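PDB 6WQY: cellulase from Bacteroides salanitronis, which probably hydrolyses internal beta-1,4 linkages of cellulose and related plant polysaccharides as a broad-specificity endoglucanase, this chain being its glycoside hydrolase family 5 domain. Local coordinates for residues L98-V101 / A102-G106; T140-S143 / A144-Q148; A194-N197 / E198-V202. One frame throughout, in Å; residues are numbered along the deposited sequence.

Overall arrangement
All three contacts are single stretches of helices packed round the outside of the (beta/alpha)8 barrel. Contact 1, on helix 95-110, stands apart: its centre is about 27 Å from the centres of contacts 2 and 3. Contacts 2 and 3, on helices 139-159 and 191-209, have centres about 11 Å apart and touch directly, through a salt bridge of 2.8 Å from K146 NZ to E198 OE1 and a probable hydrogen bond of 2.9 Å between W199 NE1 and N142 OD1. Both lie away from E95, a residue known to bind magnesium in this protein; contact 1 alone is beside it, the L98 and E95 side chains about 4 Å apart. Modelled magnesium ions lie about 5 Å from the L98 side chain and 4 Å from that of T140.

Contact 1. Residues L98-V101 / A102-G106; sequences LNRV and AEVVG
The guanidinium group of R100 has V104 CG2 over the centre of one face, 3.7 Å above its plane, while E103 OE1 lies at its edge, in the plane. NH1 makes the edge contact, a salt bridge of 2.9 Å from R100 NH1 to E103 OE1, with an N-H...O angle of 153°. The two flat groups are turned almost perpendicular, 82° between planes, and OE1 is met nearly along its C-O axis. A single oxygen therefore meets a single nitrogen, without the paired, coplanar arrangement of a two-bond salt bridge.

The bend in the arginine chain makes this possible. R100 leaves the helix pointing away from the following turn, but chi2 of 58° folds it back so that its flat end lies across V104 and beside E103. The glutamate chain is extended beyond CG, and its CB and CG run past the backbone of the preceding turn, with E103 CG 3.4 Å from N99 O. The other carboxylate oxygen, E103 OE2, lies 3.1 Å from N99 ND2. The helix itself is held by regular i to i+4 bonds, such as V105 N to V101 O at 2.9 Å, and V101 and V105 lie on its buried side, where V101 also packs on V79 and W81.

Helix 95-110 crosses over between barrel strands 74-77 and 114-118, and R100 ties it to the chain further back, where NH2 forms a salt bridge with E51 and bonds A59 O. Along the same helix, NH1 also bonds Y107 OH. With carboxylates of E103 and E51 at two of its nitrogens and a valine methyl against a face, the guanidinium is fixed in rotation, and its positive charge probably helps keep both acids ionised.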
loop_
_atom_site.group_PDB
_atom_site.type_symbol
_atom_site.label_atom_id
_atom_site.label_comp_id
_atom_site.label_asym_id
_atom_site.label_seq_id
_atom_site.Cartn_x
_atom_site.Cartn_y
_atom_site.Cartn_z
ATOM N N LEU A 98 -17.801 5.319 -7.470
ATOM C CA LEU A 98 -16.809 4.899 -8.453
ATOM C C LEU A 98 -16.292 6.086 -9.251
ATOM O O LEU A 98 -15.093 6.169 -9.551
ATOM C CB LEU A 98 -17.425 3.820 -9.337
ATOM C CG LEU A 98 -16.531 3.096 -10.330
ATOM C CD1 LEU A 98 -15.304 2.502 -9.661
ATOM C CD2 LEU A 98 -17.327 2.010 -11.032
ATOM N N ASN A 99 -17.176 7.032 -9.588
ATOM C CA ASN A 99 -16.728 8.244 -10.250
ATOM C C ASN A 99 -15.740 9.017 -9.386
ATOM O O ASN A 99 -14.757 9.567 -9.902
ATOM C CB ASN A 99 -17.925 9.123 -10.595
ATOM C CG ASN A 99 -17.508 10.362 -11.346
ATOM O OD1 ASN A 99 -17.345 10.336 -12.568
ATOM N ND2 ASN A 99 -17.326 11.457 -10.630
ATOM N N ARG A 100 -15.990 9.108 -8.077
ATOM C CA ARG A 100 -15.056 9.817 -7.203
ATOM C C ARG A 100 -13.682 9.149 -7.217
ATOM O O ARG A 100 -12.647 9.825 -7.260
ATOM C CB ARG A 100 -15.595 9.896 -5.777
ATOM C CG ARG A 100 -14.639 10.538 -4.783
ATOM C CD ARG A 100 -14.260 11.955 -5.192
ATOM N NE ARG A 100 -13.330 12.567 -4.253
ATOM C CZ ARG A 100 -12.538 13.586 -4.551
ATOM N NH1 ARG A 100 -12.535 14.113 -5.766
ATOM N NH2 ARG A 100 -11.718 14.054 -3.620
ATOM N N VAL A 101 -13.649 7.817 -7.156
ATOM C CA VAL A 101 -12.368 7.120 -7.261
ATOM C C VAL A 101 -11.689 7.499 -8.577
ATOM O O VAL A 101 -10.476 7.771 -8.624
ATOM C CB VAL A 101 -12.577 5.597 -7.129
ATOM C CG1 VAL A 101 -11.271 4.858 -7.336
ATOM C CG2 VAL A 101 -13.160 5.255 -5.765
ATOM N N ALA A 102 -12.463 7.531 -9.668
ATOM C CA ALA A 102 -11.911 7.924 -10.961
ATOM C C ALA A 102 -11.420 9.366 -10.968
ATOM O O ALA A 102 -10.443 9.678 -11.674
ATOM C CB ALA A 102 -12.951 7.691 -12.063
ATOM N N GLU A 103 -12.063 10.262 -10.217
ATOM C CA GLU A 103 -11.561 11.631 -10.119
ATOM C C GLU A 103 -10.165 11.650 -9.507
ATOM O O GLU A 103 -9.267 12.343 -9.993
ATOM C CB GLU A 103 -12.504 12.494 -9.280
ATOM C CG GLU A 103 -13.802 12.826 -9.968
ATOM C CD GLU A 103 -14.761 13.639 -9.124
ATOM O OE1 GLU A 103 -14.485 13.913 -7.934
ATOM O OE2 GLU A 103 -15.838 14.008 -9.662
ATOM N N VAL A 104 -9.978 10.910 -8.424
ATOM C CA VAL A 104 -8.703 10.917 -7.721
ATOM C C VAL A 104 -7.627 10.235 -8.561
ATOM O O VAL A 104 -6.506 10.744 -8.663
ATOM C CB VAL A 104 -8.870 10.308 -6.317
ATOM C CG1 VAL A 104 -7.538 10.284 -5.585
ATOM C CG2 VAL A 104 -9.886 11.112 -5.518
ATOM N N VAL A 105 -7.954 9.110 -9.203
ATOM C CA VAL A 105 -7.042 8.512 -10.180
ATOM C C VAL A 105 -6.658 9.526 -11.245
ATOM O O VAL A 105 -5.492 9.623 -11.648
ATOM C CB VAL A 105 -7.682 7.254 -10.799
ATOM C CG1 VAL A 105 -6.901 6.795 -12.017
ATOM C CG2 VAL A 105 -7.768 6.140 -9.774
ATOM N N GLY A 106 -7.633 10.299 -11.720
ATOM C CA GLY A 106 -7.365 11.298 -12.739
ATOM C C GLY A 106 -6.470 12.417 -12.276
ATOM O O GLY A 106 -5.687 12.951 -13.068
#

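Contact 2. Residues T140-S143 / A144-Q148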
loop_
_atom_site.group_PDB
_atom_site.type_symbol
_atom_site.label_atom_id
_atom_site.label_comp_id
_atom_site.label_asym_id
_atom_site.label_seq_id
_atom_site.Cartn_x
_atom_site.Cartn_y
_atom_site.Cartn_z
ATOM N N THR A 140 -19.366 -21.924 2.104
ATOM C CA THR A 140 -20.378 -20.992 1.611
ATOM C C THR A 140 -19.915 -19.550 1.772
ATOM O O THR A 140 -20.122 -18.717 0.874
ATOM C CB THR A 140 -21.691 -21.235 2.357
ATOM O OG1 THR A 140 -22.065 -22.608 2.207
ATOM C CG2 THR A 140 -22.805 -20.363 1.795
ATOM N N VAL A 141 -19.282 -19.233 2.899
ATOM C CA VAL A 141 -18.724 -17.902 3.083
ATOM C C VAL A 141 -17.589 -17.668 2.094
ATOM O O VAL A 141 -17.510 -16.604 1.473
ATOM C CB VAL A 141 -18.278 -17.691 4.541
ATOM C CG1 VAL A 141 -17.582 -16.344 4.706
ATOM C CG2 VAL A 141 -19.471 -17.777 5.475
ATOM N N ASN A 142 -16.679 -18.639 1.947
ATOM C CA ASN A 142 -15.582 -18.455 1.002
ATOM C C ASN A 142 -16.115 -18.173 -0.399
ATOM O O ASN A 142 -15.634 -17.262 -1.088
ATOM C CB ASN A 142 -14.676 -19.684 1.027
ATOM C CG ASN A 142 -13.313 -19.439 0.393
ATOM O OD1 ASN A 142 -12.835 -18.310 0.324
ATOM N ND2 ASN A 142 -12.661 -20.510 -0.029
ATOM N N SER A 143 -17.143 -18.901 -0.820
ATOM C CA SER A 143 -17.714 -18.669 -2.140
ATOM C C SER A 143 -18.311 -17.274 -2.254
ATOM O O SER A 143 -18.158 -16.615 -3.292
ATOM C CB SER A 143 -18.773 -19.731 -2.439
ATOM O OG SER A 143 -18.163 -20.991 -2.636
ATOM N N ALA A 144 -19.014 -16.807 -1.212
ATOM C CA ALA A 144 -19.613 -15.475 -1.252
ATOM C C ALA A 144 -18.555 -14.377 -1.277
ATOM O O ALA A 144 -18.734 -13.362 -1.957
ATOM C CB ALA A 144 -20.547 -15.292 -0.050
ATOM N N VAL A 145 -17.478 -14.536 -0.502
ATOM C CA VAL A 145 -16.397 -13.559 -0.529
ATOM C C VAL A 145 -15.793 -13.490 -1.920
ATOM O O VAL A 145 -15.570 -12.406 -2.466
ATOM C CB VAL A 145 -15.324 -13.880 0.525
ATOM C CG1 VAL A 145 -14.148 -12.927 0.363
ATOM C CG2 VAL A 145 -15.897 -13.790 1.924
ATOM N N LYS A 146 -15.508 -14.653 -2.502
ATOM C CA LYS A 146 -14.933 -14.679 -3.839
ATOM C C LYS A 146 -15.878 -14.063 -4.862
ATOM O O LYS A 146 -15.435 -13.343 -5.767
ATOM C CB LYS A 146 -14.580 -16.109 -4.226
ATOM C CG LYS A 146 -13.400 -16.682 -3.441
ATOM C CD LYS A 146 -13.186 -18.140 -3.797
ATOM C CE LYS A 146 -12.003 -18.743 -3.080
ATOM N NZ LYS A 146 -11.839 -20.195 -3.396
ATOM N N ALA A 147 -17.174 -14.338 -4.750
ATOM C CA ALA A 147 -18.123 -13.777 -5.704
ATOM C C ALA A 147 -18.131 -12.255 -5.627
ATOM O O ALA A 147 -18.173 -11.568 -6.651
ATOM C CB ALA A 147 -19.524 -14.319 -5.438
ATOM N N GLN A 148 -18.100 -11.712 -4.410
ATOM C CA GLN A 148 -18.084 -10.261 -4.243
ATOM C C GLN A 148 -16.768 -9.662 -4.742
ATOM O O GLN A 148 -16.766 -8.625 -5.424
ATOM C CB GLN A 148 -18.353 -9.898 -2.783
ATOM C CG GLN A 148 -18.380 -8.401 -2.566
ATOM C CD GLN A 148 -19.065 -7.965 -1.297
ATOM O OE1 GLN A 148 -19.629 -8.768 -0.564
ATOM N NE2 GLN A 148 -19.047 -6.667 -1.045
#
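N142 and K146 converge through different torsions: the asparagine CG lies anti to its own backbone nitrogen (chi1 -164°), whereas the lysine CG is anti to the carbonyl carbon (chi1 -70°) and the rest of its chain is fully extended. The methylenes of K146 consequently run alongside the asparagine one turn back, with CG 3.3 Å from N142 O and CE 3.5 Å from N142 OD1. At the end of the chain K146 NZ comes within 3.5 Å of N142 ND2. Both donors serve E198 OE1, which probably explains why they sit so close; OD1 of the same amide takes the indole N-H of W199.

One turn apart on another side, V141 CG1 meets V145 CG2 at 4.1 Å, and that same V145 CG2 sits 3.3 Å from V141 O. Toward solvent, S143 OG turns back to E139 O, a bond within the helix.

The stretch belongs to the first half of helix 139-159, which lies in the chain between barrel strands 114-118 and 167-170. Its N142, V145 and K146 side lies against helix 191-209, V141 and N142 also touch the short helix 132-135, and V145 packs on L130, just before helix 132-135.

Contact 3. Residues A194-N197 / E198-V202; sequences AVLN and EWNQV
The aromatic packing is between V195 and W199. One methyl, V195 CG1, sits over the indole, 3.3 Å above the plane and offset toward the rim. It makes a CH-pi contact, 3.8 Å from CG1 to the centroid of the W199 five-membered ring and 30° off the ring normal, and it approaches W199 NE1 to 3.4 Å. With CG anti to the carbonyl carbon (chi1 -70°), the W199 ring is carried back over the preceding turn, where V195 O also lies over a face of it. L196 adds a looser apolar contact, its CD1 4.2 Å from W199 CE3, the two side chains crossing at about a right angle. Were W199 replaced by an alanine, V195 CG1 would probably lose the aromatic surface it rests on, and N142 OD1 of the adjacent helix its indole N-H donor.

Polar links run along other sides of the helix. A water bridges N197 and N200, lying 2.7 Å from N197 OD1, to which it probably donates, and accepting a proton from N200 ND2 at 2.9 Å. The same amides are anchored beyond the helix: N197 bonds the backbone of N234 and V236, and N200 ND2 bonds P222 O. E198 runs its extended chain back past the previous turn, CG lying 3.2 Å from A194 O, and its carboxylate is shared between two cations, K146 and R191. In the backbone, W199 N bonds V195 O at 2.8 Å, the ordinary helical pattern.

Helix 191-209 connects barrel strands 167-170 and 219-222. Its V195 and W199 side packs on I132 and A135 of helix 132-135 and on N142, V145 and K146 of helix 139-159, while N200 reaches the end of strand 219-222 through P222.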
loop_
_atom_site.group_PDB
_atom_site.type_symbol
_atom_site.label_atom_id
_atom_site.label_comp_id
_atom_site.label_asym_id
_atom_site.label_seq_id
_atom_site.Cartn_x
_atom_site.Cartn_y
_atom_site.Cartn_z
ATOM N N ALA A 194 -3.965 -20.353 2.720
ATOM C CA ALA A 194 -4.392 -20.876 1.434
ATOM C C ALA A 194 -5.580 -20.093 0.896
ATOM O O ALA A 194 -5.651 -19.809 -0.303
ATOM C CB ALA A 194 -4.742 -22.359 1.549
ATOM N N VAL A 195 -6.528 -19.743 1.764
ATOM C CA VAL A 195 -7.684 -18.966 1.325
ATOM C C VAL A 195 -7.258 -17.612 0.777
ATOM O O VAL A 195 -7.747 -17.184 -0.277
ATOM C CB VAL A 195 -8.704 -18.836 2.468
ATOM C CG1 VAL A 195 -9.781 -17.829 2.109
ATOM C CG2 VAL A 195 -9.318 -20.189 2.780
ATOM N N LEU A 196 -6.345 -16.919 1.461
ATOM C CA LEU A 196 -5.884 -15.635 0.943
ATOM C C LEU A 196 -5.229 -15.812 -0.424
ATOM O O LEU A 196 -5.446 -15.011 -1.347
ATOM C CB LEU A 196 -4.933 -14.975 1.937
ATOM C CG LEU A 196 -4.362 -13.641 1.478
ATOM C CD1 LEU A 196 -5.420 -12.616 1.100
ATOM C CD2 LEU A 196 -3.462 -13.057 2.573
ATOM N N ASN A 197 -4.432 -16.861 -0.586
ATOM C CA ASN A 197 -3.844 -17.115 -1.894
ATOM C C ASN A 197 -4.915 -17.370 -2.951
ATOM O O ASN A 197 -4.777 -16.922 -4.102
ATOM C CB ASN A 197 -2.845 -18.268 -1.817
ATOM C CG ASN A 197 -1.543 -17.873 -1.127
ATOM O OD1 ASN A 197 -1.022 -16.776 -1.341
ATOM N ND2 ASN A 197 -1.003 -18.763 -0.312
ATOM N N GLU A 198 -5.993 -18.073 -2.584
ATOM C CA GLU A 198 -7.105 -18.286 -3.500
ATOM C C GLU A 198 -7.769 -16.967 -3.872
ATOM O O GLU A 198 -8.139 -16.753 -5.039
ATOM C CB GLU A 198 -8.158 -19.211 -2.865
ATOM C CG GLU A 198 -7.721 -20.641 -2.645
ATOM C CD GLU A 198 -8.709 -21.494 -1.831
ATOM O OE1 GLU A 198 -9.876 -21.077 -1.585
ATOM O OE2 GLU A 198 -8.311 -22.621 -1.433
ATOM N N TRP A 199 -7.967 -16.084 -2.890
ATOM C CA TRP A 199 -8.592 -14.797 -3.164
ATOM C C TRP A 199 -7.763 -13.971 -4.132
ATOM O O TRP A 199 -8.310 -13.324 -5.040
ATOM C CB TRP A 199 -8.767 -14.018 -1.865
ATOM C CG TRP A 199 -9.805 -14.553 -0.924
ATOM C CD1 TRP A 199 -10.645 -15.603 -1.108
ATOM C CD2 TRP A 199 -10.097 -14.024 0.369
ATOM N NE1 TRP A 199 -11.459 -15.747 0.003
ATOM C CE2 TRP A 199 -11.126 -14.791 0.926
ATOM C CE3 TRP A 199 -9.573 -12.962 1.105
ATOM C CZ2 TRP A 199 -11.649 -14.524 2.196
ATOM C CZ3 TRP A 199 -10.084 -12.703 2.358
ATOM C CH2 TRP A 199 -11.115 -13.471 2.883
ATOM N N ASN A 200 -6.438 -13.969 -3.955
ATOM C CA ASN A 200 -5.600 -13.229 -4.885
ATOM C C ASN A 200 -5.739 -13.783 -6.297
ATOM O O ASN A 200 -5.737 -13.017 -7.274
ATOM C CB ASN A 200 -4.145 -13.242 -4.430
ATOM C CG ASN A 200 -3.875 -12.264 -3.299
ATOM O OD1 ASN A 200 -4.582 -11.261 -3.140
ATOM N ND2 ASN A 200 -2.828 -12.537 -2.526
ATOM N N GLN A 201 -5.854 -15.106 -6.425
ATOM C CA GLN A 201 -6.054 -15.702 -7.745
ATOM C C GLN A 201 -7.387 -15.273 -8.354
ATOM O O GLN A 201 -7.470 -14.996 -9.558
ATOM C CB GLN A 201 -5.986 -17.227 -7.656
ATOM C CG GLN A 201 -6.023 -17.914 -9.016
ATOM C CD GLN A 201 -4.746 -17.677 -9.785
ATOM O OE1 GLN A 201 -3.695 -18.207 -9.430
ATOM N NE2 GLN A 201 -4.809 -16.851 -10.821
ATOM N N VAL A 202 -8.446 -15.227 -7.543
ATOM C CA VAL A 202 -9.749 -14.762 -8.019
ATOM C C VAL A 202 -9.658 -13.339 -8.553
ATOM O O VAL A 202 -10.227 -13.019 -9.605
ATOM C CB VAL A 202 -10.797 -14.893 -6.895
ATOM C CG1 VAL A 202 -12.063 -14.118 -7.235
ATOM C CG2 VAL A 202 -11.114 -16.360 -6.621
HETATM O O HOH W 1 -1.390 -14.934 -3.325
#